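Local coordinates for beta-glucuronidase (Dictyoglomus thermophilum, PDB 6XXW), which probably hydrolyses beta-D-glucuronides, as a family 2 glycoside hydrolase whose fold includes a TIM-barrel domain, at residues L490-S504 with F534-H548. Sequence-based numbering, arbitrary orientation.
Sequences LREWYELYRKPIILS and FVGVLDRLDFVVGEH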
ATOM      1  N   LEU A 490      29.181   1.479 -22.622  1.00 20.23           N
ATOM      2  CA  LEU A 490      28.592   1.411 -23.954  1.00 20.10           C
ATOM      3  C   LEU A 490      29.579   1.829 -25.036  1.00 23.04           C
ATOM      4  O   LEU A 490      29.535   1.282 -26.144  1.00 22.63           O
ATOM      5  CB  LEU A 490      27.327   2.263 -24.024  1.00 17.37           C
ATOM      6  CG  LEU A 490      26.182   1.736 -23.155  1.00 19.86           C
ATOM      7  CD1 LEU A 490      24.980   2.653 -23.221  1.00 22.29           C
ATOM      8  CD2 LEU A 490      25.808   0.312 -23.572  1.00 22.05           C
ATOM      9  N   ARG A 491      30.467   2.790 -24.747  1.00 21.55           N
ATOM     10  CA  ARG A 491      31.509   3.131 -25.716  1.00 24.10           C
ATOM     11  C   ARG A 491      32.459   1.965 -25.940  1.00 20.88           C
ATOM     12  O   ARG A 491      32.974   1.783 -27.051  1.00 23.28           O
ATOM     13  CB  ARG A 491      32.291   4.362 -25.260  1.00 18.42           C
ATOM     14  CG  ARG A 491      31.467   5.657 -25.295  1.00 21.00           C
ATOM     15  CD  ARG A 491      32.366   6.888 -25.126  1.00 30.87           C
ATOM     16  NE  ARG A 491      31.591   8.125 -25.198  1.00 33.79           N
ATOM     17  CZ  ARG A 491      31.216   8.707 -26.336  1.00 31.75           C
ATOM     18  NH1 ARG A 491      31.556   8.176 -27.501  1.00 40.44           N
ATOM     19  NH2 ARG A 491      30.512   9.827 -26.309  1.00 33.79           N
ATOM     20  N   GLU A 492      32.707   1.159 -24.907  1.00 20.39           N
ATOM     21  CA  GLU A 492      33.565  -0.001 -25.107  1.00 24.03           C
ATOM     22  C   GLU A 492      32.868  -1.077 -25.935  1.00 25.07           C
ATOM     23  O   GLU A 492      33.515  -1.753 -26.742  1.00 23.19           O
ATOM     24  CB  GLU A 492      34.034  -0.574 -23.770  1.00 22.38           C
ATOM     25  CG  GLU A 492      35.214  -1.540 -23.943  1.00 27.94           C
ATOM     26  CD  GLU A 492      35.490  -2.373 -22.710  1.00 40.98           C
ATOM     27  OE1 GLU A 492      34.650  -2.355 -21.789  1.00 40.75           O
ATOM     28  OE2 GLU A 492      36.547  -3.045 -22.659  1.00 40.62           O
ATOM     29  N   TRP A 493      31.557  -1.274 -25.748  1.00 19.94           N
ATOM     30  CA  TRP A 493      30.858  -2.204 -26.632  1.00 22.17           C
ATOM     31  C   TRP A 493      30.991  -1.778 -28.087  1.00 24.23           C
ATOM     32  O   TRP A 493      31.213  -2.616 -28.976  1.00 21.91           O
ATOM     33  CB  TRP A 493      29.380  -2.314 -26.258  1.00 19.90           C
ATOM     34  CG  TRP A 493      29.109  -3.140 -25.037  1.00 23.31           C
ATOM     35  CD1 TRP A 493      28.965  -2.675 -23.763  1.00 19.70           C
ATOM     36  CD2 TRP A 493      28.944  -4.569 -24.967  1.00 19.81           C
ATOM     37  NE1 TRP A 493      28.710  -3.722 -22.903  1.00 21.61           N
ATOM     38  CE2 TRP A 493      28.702  -4.894 -23.613  1.00 21.88           C
ATOM     39  CE3 TRP A 493      28.981  -5.604 -25.914  1.00 18.34           C
ATOM     40  CZ2 TRP A 493      28.490  -6.205 -23.180  1.00 17.93           C
ATOM     41  CZ3 TRP A 493      28.766  -6.918 -25.480  1.00 17.13           C
ATOM     42  CH2 TRP A 493      28.523  -7.203 -24.128  1.00 21.99           C
ATOM     43  N   TYR A 494      30.834  -0.480 -28.360  1.00 19.39           N
ATOM     44  CA  TYR A 494      30.867  -0.054 -29.753  1.00 22.05           C
ATOM     45  C   TYR A 494      32.280  -0.116 -30.314  1.00 26.08           C
ATOM     46  O   TYR A 494      32.472  -0.481 -31.481  1.00 26.42           O
ATOM     47  CB  TYR A 494      30.310   1.354 -29.925  1.00 24.20           C
ATOM     48  CG  TYR A 494      30.203   1.688 -31.394  1.00 26.85           C
ATOM     49  CD1 TYR A 494      29.337   0.974 -32.217  1.00 24.35           C
ATOM     50  CD2 TYR A 494      30.998   2.671 -31.971  1.00 30.64           C
ATOM     51  CE1 TYR A 494      29.247   1.242 -33.572  1.00 24.74           C
ATOM     52  CE2 TYR A 494      30.907   2.959 -33.322  1.00 31.41           C
ATOM     53  CZ  TYR A 494      30.032   2.236 -34.116  1.00 32.97           C
ATOM     54  OH  TYR A 494      29.933   2.507 -35.460  1.00 34.85           O
ATOM     55  N   GLU A 495      33.268   0.246 -29.499  1.00 24.07           N
ATOM     56  CA  GLU A 495      34.659   0.225 -29.940  1.00 30.08           C
ATOM     57  C   GLU A 495      35.116  -1.193 -30.270  1.00 28.13           C
ATOM     58  O   GLU A 495      35.892  -1.397 -31.210  1.00 28.90           O
ATOM     59  CB  GLU A 495      35.544   0.847 -28.857  1.00 29.33           C
ATOM     60  CG  GLU A 495      37.051   0.721 -29.074  1.00 38.87           C
ATOM     61  CD  GLU A 495      37.523   1.311 -30.402  1.00 54.58           C
ATOM     62  OE1 GLU A 495      38.417   0.710 -31.038  1.00 61.68           O
ATOM     63  OE2 GLU A 495      37.006   2.376 -30.807  1.00 55.95           O
ATOM     64  N   LEU A 496      34.639  -2.186 -29.514  1.00 24.98           N
ATOM     65  CA  LEU A 496      35.051  -3.562 -29.766  1.00 23.98           C
ATOM     66  C   LEU A 496      34.311  -4.188 -30.942  1.00 27.36           C
ATOM     67  O   LEU A 496      34.895  -4.986 -31.680  1.00 28.47           O
ATOM     68  CB  LEU A 496      34.840  -4.424 -28.520  1.00 24.68           C
ATOM     69  CG  LEU A 496      35.775  -4.105 -27.350  1.00 28.90           C
ATOM     70  CD1 LEU A 496      35.343  -4.848 -26.087  1.00 22.89           C
ATOM     71  CD2 LEU A 496      37.206  -4.440 -27.729  1.00 29.54           C
ATOM     72  N   TYR A 497      33.023  -3.882 -31.123  1.00 21.23           N
ATOM     73  CA  TYR A 497      32.203  -4.648 -32.057  1.00 25.41           C
ATOM     74  C   TYR A 497      31.612  -3.847 -33.211  1.00 28.56           C
ATOM     75  O   TYR A 497      31.220  -4.457 -34.213  1.00 26.17           O
ATOM     76  CB  TYR A 497      31.076  -5.368 -31.293  1.00 22.43           C
ATOM     77  CG  TYR A 497      31.649  -6.191 -30.164  1.00 23.97           C
ATOM     78  CD1 TYR A 497      32.555  -7.210 -30.424  1.00 26.06           C
ATOM     79  CD2 TYR A 497      31.332  -5.917 -28.836  1.00 23.38           C
ATOM     80  CE1 TYR A 497      33.115  -7.947 -29.408  1.00 23.08           C
ATOM     81  CE2 TYR A 497      31.881  -6.653 -27.806  1.00 20.88           C
ATOM     82  CZ  TYR A 497      32.780  -7.666 -28.099  1.00 31.11           C
ATOM     83  OH  TYR A 497      33.350  -8.401 -27.089  1.00 25.17           O
ATOM     84  N   ARG A 498      31.542  -2.520 -33.109  1.00 22.59           N
ATOM     85  CA  ARG A 498      31.129  -1.657 -34.226  1.00 22.84           C
ATOM     86  C   ARG A 498      29.766  -2.055 -34.790  1.00 29.86           C
ATOM     87  O   ARG A 498      29.555  -2.056 -36.002  1.00 24.71           O
ATOM     88  CB  ARG A 498      32.186  -1.641 -35.335  1.00 26.79           C
ATOM     89  CG  ARG A 498      33.515  -1.045 -34.891  1.00 28.78           C
ATOM     90  N   LYS A 499      28.833  -2.386 -33.906  1.00 25.75           N
ATOM     91  CA  LYS A 499      27.483  -2.794 -34.259  1.00 27.64           C
ATOM     92  C   LYS A 499      26.491  -1.867 -33.570  1.00 23.42           C
ATOM     93  O   LYS A 499      26.834  -1.228 -32.568  1.00 19.99           O
ATOM     94  CB  LYS A 499      27.222  -4.244 -33.822  1.00 23.77           C
ATOM     95  CG  LYS A 499      28.108  -5.299 -34.483  1.00 25.96           C
ATOM     96  CD  LYS A 499      27.885  -6.661 -33.837  1.00 21.41           C
ATOM     97  CE  LYS A 499      29.011  -7.645 -34.186  1.00 24.19           C
ATOM     98  NZ  LYS A 499      29.182  -7.797 -35.652  1.00 27.73           N
ATOM     99  N   PRO A 500      25.253  -1.762 -34.069  1.00 22.98           N
ATOM    100  CA  PRO A 500      24.235  -1.028 -33.304  1.00 18.67           C
ATOM    101  C   PRO A 500      24.029  -1.699 -31.955  1.00 18.53           C
ATOM    102  O   PRO A 500      24.164  -2.922 -31.817  1.00 18.80           O
ATOM    103  CB  PRO A 500      22.974  -1.116 -34.177  1.00 21.90           C
ATOM    104  CG  PRO A 500      23.410  -1.706 -35.503  1.00 19.91           C
ATOM    105  CD  PRO A 500      24.680  -2.450 -35.239  1.00 17.96           C
ATOM    106  N   ILE A 501      23.689  -0.887 -30.959  1.00 18.75           N
ATOM    107  CA  ILE A 501      23.522  -1.347 -29.584  1.00 17.60           C
ATOM    108  C   ILE A 501      22.133  -0.962 -29.089  1.00 20.07           C
ATOM    109  O   ILE A 501      21.712   0.196 -29.215  1.00 19.73           O
ATOM    110  CB  ILE A 501      24.607  -0.765 -28.660  1.00 20.59           C
ATOM    111  CG1 ILE A 501      25.999  -1.159 -29.161  1.00 27.24           C
ATOM    112  CG2 ILE A 501      24.391  -1.220 -27.220  1.00 24.79           C
ATOM    113  CD1 ILE A 501      27.107  -0.602 -28.317  1.00 24.69           C
ATOM    114  N   ILE A 502      21.428  -1.932 -28.524  1.00 17.75           N
ATOM    115  CA  ILE A 502      20.193  -1.696 -27.785  1.00 19.01           C
ATOM    116  C   ILE A 502      20.497  -1.886 -26.307  1.00 16.76           C
ATOM    117  O   ILE A 502      21.040  -2.928 -25.914  1.00 20.20           O
ATOM    118  CB  ILE A 502      19.077  -2.657 -28.237  1.00 15.53           C
ATOM    119  CG1 ILE A 502      18.748  -2.453 -29.719  1.00 19.14           C
ATOM    120  CG2 ILE A 502      17.836  -2.509 -27.326  1.00 16.76           C
ATOM    121  CD1 ILE A 502      17.770  -3.505 -30.299  1.00 19.39           C
ATOM    122  N   LEU A 503      20.159  -0.890 -25.481  1.00 15.16           N
ATOM    123  CA  LEU A 503      20.177  -1.116 -24.037  1.00 17.27           C
ATOM    124  C   LEU A 503      18.933  -1.944 -23.748  1.00 18.11           C
ATOM    125  O   LEU A 503      17.835  -1.409 -23.577  1.00 17.55           O
ATOM    126  CB  LEU A 503      20.192   0.199 -23.253  1.00 16.16           C
ATOM    127  CG  LEU A 503      20.317   0.065 -21.731  1.00 23.54           C
ATOM    128  CD1 LEU A 503      21.634  -0.571 -21.372  1.00 18.09           C
ATOM    129  CD2 LEU A 503      20.188   1.426 -21.033  1.00 21.90           C
ATOM    130  N   SER A 504      19.110  -3.271 -23.698  1.00 15.69           N
ATOM    131  CA  SER A 504      17.979  -4.196 -23.712  1.00 15.89           C
ATOM    132  C   SER A 504      17.329  -4.409 -22.349  1.00 16.43           C
ATOM    133  O   SER A 504      16.211  -4.945 -22.296  1.00 17.56           O
ATOM    134  CB  SER A 504      18.414  -5.546 -24.295  1.00 16.64           C
ATOM    135  OG  SER A 504      19.630  -5.985 -23.715  1.00 20.45           O
ATOM    136  N   PHE A 534      19.789   6.892 -17.050  1.00 18.95           N
ATOM    137  CA  PHE A 534      20.250   5.970 -18.087  1.00 17.95           C
ATOM    138  C   PHE A 534      19.959   6.529 -19.484  1.00 21.33           C
ATOM    139  O   PHE A 534      20.846   6.580 -20.342  1.00 20.59           O
ATOM    140  CB  PHE A 534      19.577   4.606 -17.916  1.00 17.42           C
ATOM    141  CG  PHE A 534      20.326   3.636 -17.038  1.00 20.39           C
ATOM    142  CD1 PHE A 534      20.518   3.887 -15.687  1.00 20.23           C
ATOM    143  CD2 PHE A 534      20.812   2.443 -17.567  1.00 20.75           C
ATOM    144  CE1 PHE A 534      21.188   2.968 -14.882  1.00 17.33           C
ATOM    145  CE2 PHE A 534      21.492   1.530 -16.772  1.00 17.26           C
ATOM    146  CZ  PHE A 534      21.676   1.785 -15.426  1.00 15.98           C
ATOM    147  N   VAL A 535      18.720   6.973 -19.733  1.00 17.72           N
ATOM    148  CA  VAL A 535      18.393   7.386 -21.100  1.00 19.72           C
ATOM    149  C   VAL A 535      19.036   8.718 -21.476  1.00 21.85           C
ATOM    150  O   VAL A 535      19.279   8.965 -22.668  1.00 20.33           O
ATOM    151  CB  VAL A 535      16.874   7.412 -21.341  1.00 17.60           C
ATOM    152  CG1 VAL A 535      16.292   6.014 -21.103  1.00 16.91           C
ATOM    153  CG2 VAL A 535      16.176   8.492 -20.484  1.00 21.73           C
ATOM    154  N   GLY A 536      19.361   9.568 -20.495  1.00 21.88           N
ATOM    155  CA  GLY A 536      20.152  10.751 -20.795  1.00 22.82           C
ATOM    156  C   GLY A 536      21.514  10.406 -21.363  1.00 21.58           C
ATOM    157  O   GLY A 536      22.037  11.127 -22.218  1.00 26.44           O
ATOM    158  N   VAL A 537      22.106   9.302 -20.899  1.00 21.52           N
ATOM    159  CA  VAL A 537      23.361   8.826 -21.471  1.00 20.97           C
ATOM    160  C   VAL A 537      23.146   8.348 -22.904  1.00 23.03           C
ATOM    161  O   VAL A 537      23.901   8.708 -23.815  1.00 21.27           O
ATOM    162  CB  VAL A 537      23.958   7.710 -20.596  1.00 20.33           C
ATOM    163  CG1 VAL A 537      25.121   7.047 -21.313  1.00 20.47           C
ATOM    164  CG2 VAL A 537      24.395   8.251 -19.251  1.00 20.76           C
ATOM    165  N   LEU A 538      22.106   7.536 -23.128  1.00 19.72           N
ATOM    166  CA  LEU A 538      21.867   6.977 -24.459  1.00 19.92           C
ATOM    167  C   LEU A 538      21.698   8.068 -25.505  1.00 21.88           C
ATOM    168  O   LEU A 538      22.113   7.905 -26.661  1.00 22.50           O
ATOM    169  CB  LEU A 538      20.626   6.080 -24.443  1.00 19.84           C
ATOM    170  CG  LEU A 538      20.571   4.968 -23.401  1.00 19.41           C
ATOM    171  CD1 LEU A 538      19.310   4.130 -23.630  1.00 19.58           C
ATOM    172  CD2 LEU A 538      21.825   4.098 -23.469  1.00 16.15           C
ATOM    173  N   ASP A 539      21.090   9.195 -25.120  1.00 19.30           N
ATOM    174  CA  ASP A 539      20.834  10.248 -26.093  1.00 22.21           C
ATOM    175  C   ASP A 539      22.125  10.854 -26.627  1.00 26.00           C
ATOM    176  O   ASP A 539      22.110  11.467 -27.698  1.00 25.45           O
ATOM    177  CB  ASP A 539      19.965  11.341 -25.476  1.00 23.08           C
ATOM    178  CG  ASP A 539      18.533  10.897 -25.272  1.00 26.13           C
ATOM    179  OD1 ASP A 539      18.101   9.924 -25.924  1.00 24.61           O
ATOM    180  OD2 ASP A 539      17.842  11.519 -24.452  1.00 28.57           O
ATOM    181  N   ARG A 540      23.233  10.690 -25.916  1.00 21.58           N
ATOM    182  CA  ARG A 540      24.502  11.262 -26.339  1.00 27.15           C
ATOM    183  C   ARG A 540      25.324  10.309 -27.195  1.00 26.39           C
ATOM    184  O   ARG A 540      26.421  10.678 -27.632  1.00 25.31           O
ATOM    185  CB  ARG A 540      25.302  11.691 -25.109  1.00 25.31           C
ATOM    186  CG  ARG A 540      24.549  12.746 -24.321  1.00 31.26           C
ATOM    187  CD  ARG A 540      25.405  13.393 -23.263  1.00 41.28           C
ATOM    188  NE  ARG A 540      25.458  12.591 -22.049  1.00 36.89           N
ATOM    189  CZ  ARG A 540      26.521  11.891 -21.676  1.00 42.00           C
ATOM    190  NH1 ARG A 540      27.612  11.905 -22.436  1.00 36.97           N
ATOM    191  NH2 ARG A 540      26.499  11.184 -20.549  1.00 35.14           N
ATOM    192  N   LEU A 541      24.809   9.110 -27.462  1.00 20.42           N
ATOM    193  CA  LEU A 541      25.551   8.057 -28.150  1.00 25.68           C
ATOM    194  C   LEU A 541      24.831   7.708 -29.453  1.00 28.29           C
ATOM    195  O   LEU A 541      23.759   7.086 -29.433  1.00 20.42           O
ATOM    196  CB  LEU A 541      25.691   6.832 -27.246  1.00 24.16           C
ATOM    197  CG  LEU A 541      26.300   7.085 -25.860  1.00 22.47           C
ATOM    198  CD1 LEU A 541      26.324   5.799 -25.036  1.00 22.73           C
ATOM    199  CD2 LEU A 541      27.710   7.652 -25.991  1.00 25.61           C
ATOM    200  N   ASP A 542      25.432   8.083 -30.589  1.00 19.80           N
ATOM    201  CA  ASP A 542      24.745   7.893 -31.865  1.00 25.69           C
ATOM    202  C   ASP A 542      24.680   6.433 -32.311  1.00 25.27           C
ATOM    203  O   ASP A 542      23.954   6.129 -33.265  1.00 29.93           O
ATOM    204  CB  ASP A 542      25.397   8.762 -32.958  1.00 31.27           C
ATOM    205  CG  ASP A 542      26.817   8.325 -33.326  1.00 33.35           C
ATOM    206  OD1 ASP A 542      27.345   7.330 -32.782  1.00 28.12           O
ATOM    207  OD2 ASP A 542      27.414   8.996 -34.192  1.00 43.64           O
ATOM    208  N   PHE A 543      25.391   5.527 -31.652  1.00 20.09           N
ATOM    209  CA  PHE A 543      25.347   4.113 -32.009  1.00 20.94           C
ATOM    210  C   PHE A 543      24.321   3.329 -31.192  1.00 23.70           C
ATOM    211  O   PHE A 543      24.124   2.139 -31.444  1.00 21.04           O
ATOM    212  CB  PHE A 543      26.738   3.480 -31.858  1.00 20.20           C
ATOM    213  CG  PHE A 543      27.393   3.730 -30.520  1.00 23.99           C
ATOM    214  CD1 PHE A 543      27.052   2.970 -29.407  1.00 20.07           C
ATOM    215  CD2 PHE A 543      28.361   4.710 -30.383  1.00 21.26           C
ATOM    216  CE1 PHE A 543      27.650   3.199 -28.176  1.00 23.49           C
ATOM    217  CE2 PHE A 543      28.969   4.938 -29.162  1.00 26.33           C
ATOM    218  CZ  PHE A 543      28.612   4.181 -28.053  1.00 22.58           C
ATOM    219  N   VAL A 544      23.644   3.967 -30.243  1.00 16.49           N
ATOM    220  CA  VAL A 544      22.590   3.314 -29.479  1.00 19.64           C
ATOM    221  C   VAL A 544      21.283   3.522 -30.234  1.00 19.54           C
ATOM    222  O   VAL A 544      20.861   4.661 -30.475  1.00 22.85           O
ATOM    223  CB  VAL A 544      22.513   3.857 -28.041  1.00 21.55           C
ATOM    224  CG1 VAL A 544      21.269   3.349 -27.336  1.00 20.05           C
ATOM    225  CG2 VAL A 544      23.778   3.453 -27.257  1.00 19.80           C
ATOM    226  N   VAL A 545      20.666   2.419 -30.645  1.00 17.71           N
ATOM    227  CA  VAL A 545      19.469   2.454 -31.477  1.00 18.50           C
ATOM    228  C   VAL A 545      18.228   2.011 -30.715  1.00 16.65           C
ATOM    229  O   VAL A 545      17.178   1.811 -31.325  1.00 16.16           O
ATOM    230  CB  VAL A 545      19.647   1.606 -32.751  1.00 19.64           C
ATOM    231  CG1 VAL A 545      20.842   2.109 -33.555  1.00 19.65           C
ATOM    232  CG2 VAL A 545      19.837   0.125 -32.389  1.00 19.14           C
ATOM    233  N   GLY A 546      18.320   1.832 -29.401  1.00 18.00           N
ATOM    234  CA  GLY A 546      17.160   1.376 -28.663  1.00 19.49           C
ATOM    235  C   GLY A 546      17.264   1.391 -27.151  1.00 20.40           C
ATOM    236  O   GLY A 546      18.362   1.263 -26.580  1.00 16.37           O
ATOM    237  N   GLU A 547      16.110   1.550 -26.495  1.00 16.16           N
ATOM    238  CA  GLU A 547      15.999   1.483 -25.039  1.00 17.71           C
ATOM    239  C   GLU A 547      14.815   0.590 -24.685  1.00 18.12           C
ATOM    240  O   GLU A 547      13.682   0.863 -25.089  1.00 17.63           O
ATOM    241  CB  GLU A 547      15.845   2.886 -24.409  1.00 17.25           C
ATOM    242  CG  GLU A 547      14.610   3.704 -24.861  1.00 17.66           C
ATOM    243  CD  GLU A 547      14.757   5.198 -24.592  1.00 19.16           C
ATOM    244  OE1 GLU A 547      13.826   5.797 -24.006  1.00 20.46           O
ATOM    245  OE2 GLU A 547      15.803   5.781 -24.968  1.00 19.59           O
ATOM    246  N   HIS A 548      15.085  -0.502 -23.974  1.00 16.85           N
ATOM    247  CA  HIS A 548      14.041  -1.371 -23.454  1.00 15.53           C
ATOM    248  C   HIS A 548      14.178  -1.412 -21.937  1.00 17.69           C
ATOM    249  O   HIS A 548      15.195  -1.884 -21.407  1.00 15.64           O
ATOM    250  CB  HIS A 548      14.130  -2.779 -24.061  1.00 17.17           C
ATOM    251  CG  HIS A 548      13.425  -2.927 -25.380  1.00 17.27           C
ATOM    252  ND1 HIS A 548      13.223  -4.151 -25.985  1.00 21.25           N
ATOM    253  CD2 HIS A 548      12.867  -2.007 -26.204  1.00 17.03           C
ATOM    254  CE1 HIS A 548      12.567  -3.981 -27.119  1.00 21.00           C
ATOM    255  NE2 HIS A 548      12.345  -2.688 -27.283  1.00 17.51           N
TER
HETATM  256  O   HOH W   1      14.522  -6.080 -24.259  1.00 23.63           O
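Strands 501-504 and 544-548 run parallel, their axes 4.7 Å apart at 11°, and four backbone hydrogen bonds join the first to the second and to the residue before it: I501 N to F543 O, V545 N to I501 O, L503 N to G546 O and H548 N to L503 O. These are neighbouring strands of the TIM barrel, linked by helix 524-538 in a beta-alpha-beta unit. At the end of the barrel where both strands begin, F543 packs against helix 482-497, touching L490, R491 and Y494. Its ring makes an offset stack with Y494, centroids 4.5 Å apart and planes only 3° from parallel. Y494 CB stands over the centre of the F543 ring, 3.5 Å from the centroid, while F543 CB lies over the Y494 ring near its rim. The F543 torsion (chi1 51°) holds its ring toward the helix, against Y494; the I501 side chain lies beside it, pointing the same way, with I501 CD1 3.7 Å from F543 CD1. Between the sheet and the two helices, L490 CD1 presses tightly on L538 CD2 (3.5 Å), and L503 CD2 reaches the edge of the F534 ring and L538 CD1. L541 uses both branches: CD1 meets L490 CB, and CD2 covers one face of the R491 guanidinium, 3.6 Å from NH2. E487 binds both R491 and R540, which should offset their like charges. A water bridges S504 O and H548 ND1, while the H548 side chain has its main polar partner in S336. Backbone hydrogen bonds thus set the strand pairing, the stack holds the end of helix 482-497 against the turn leading into strand 544-548, and leucine contacts join the two helices to each other and to L503.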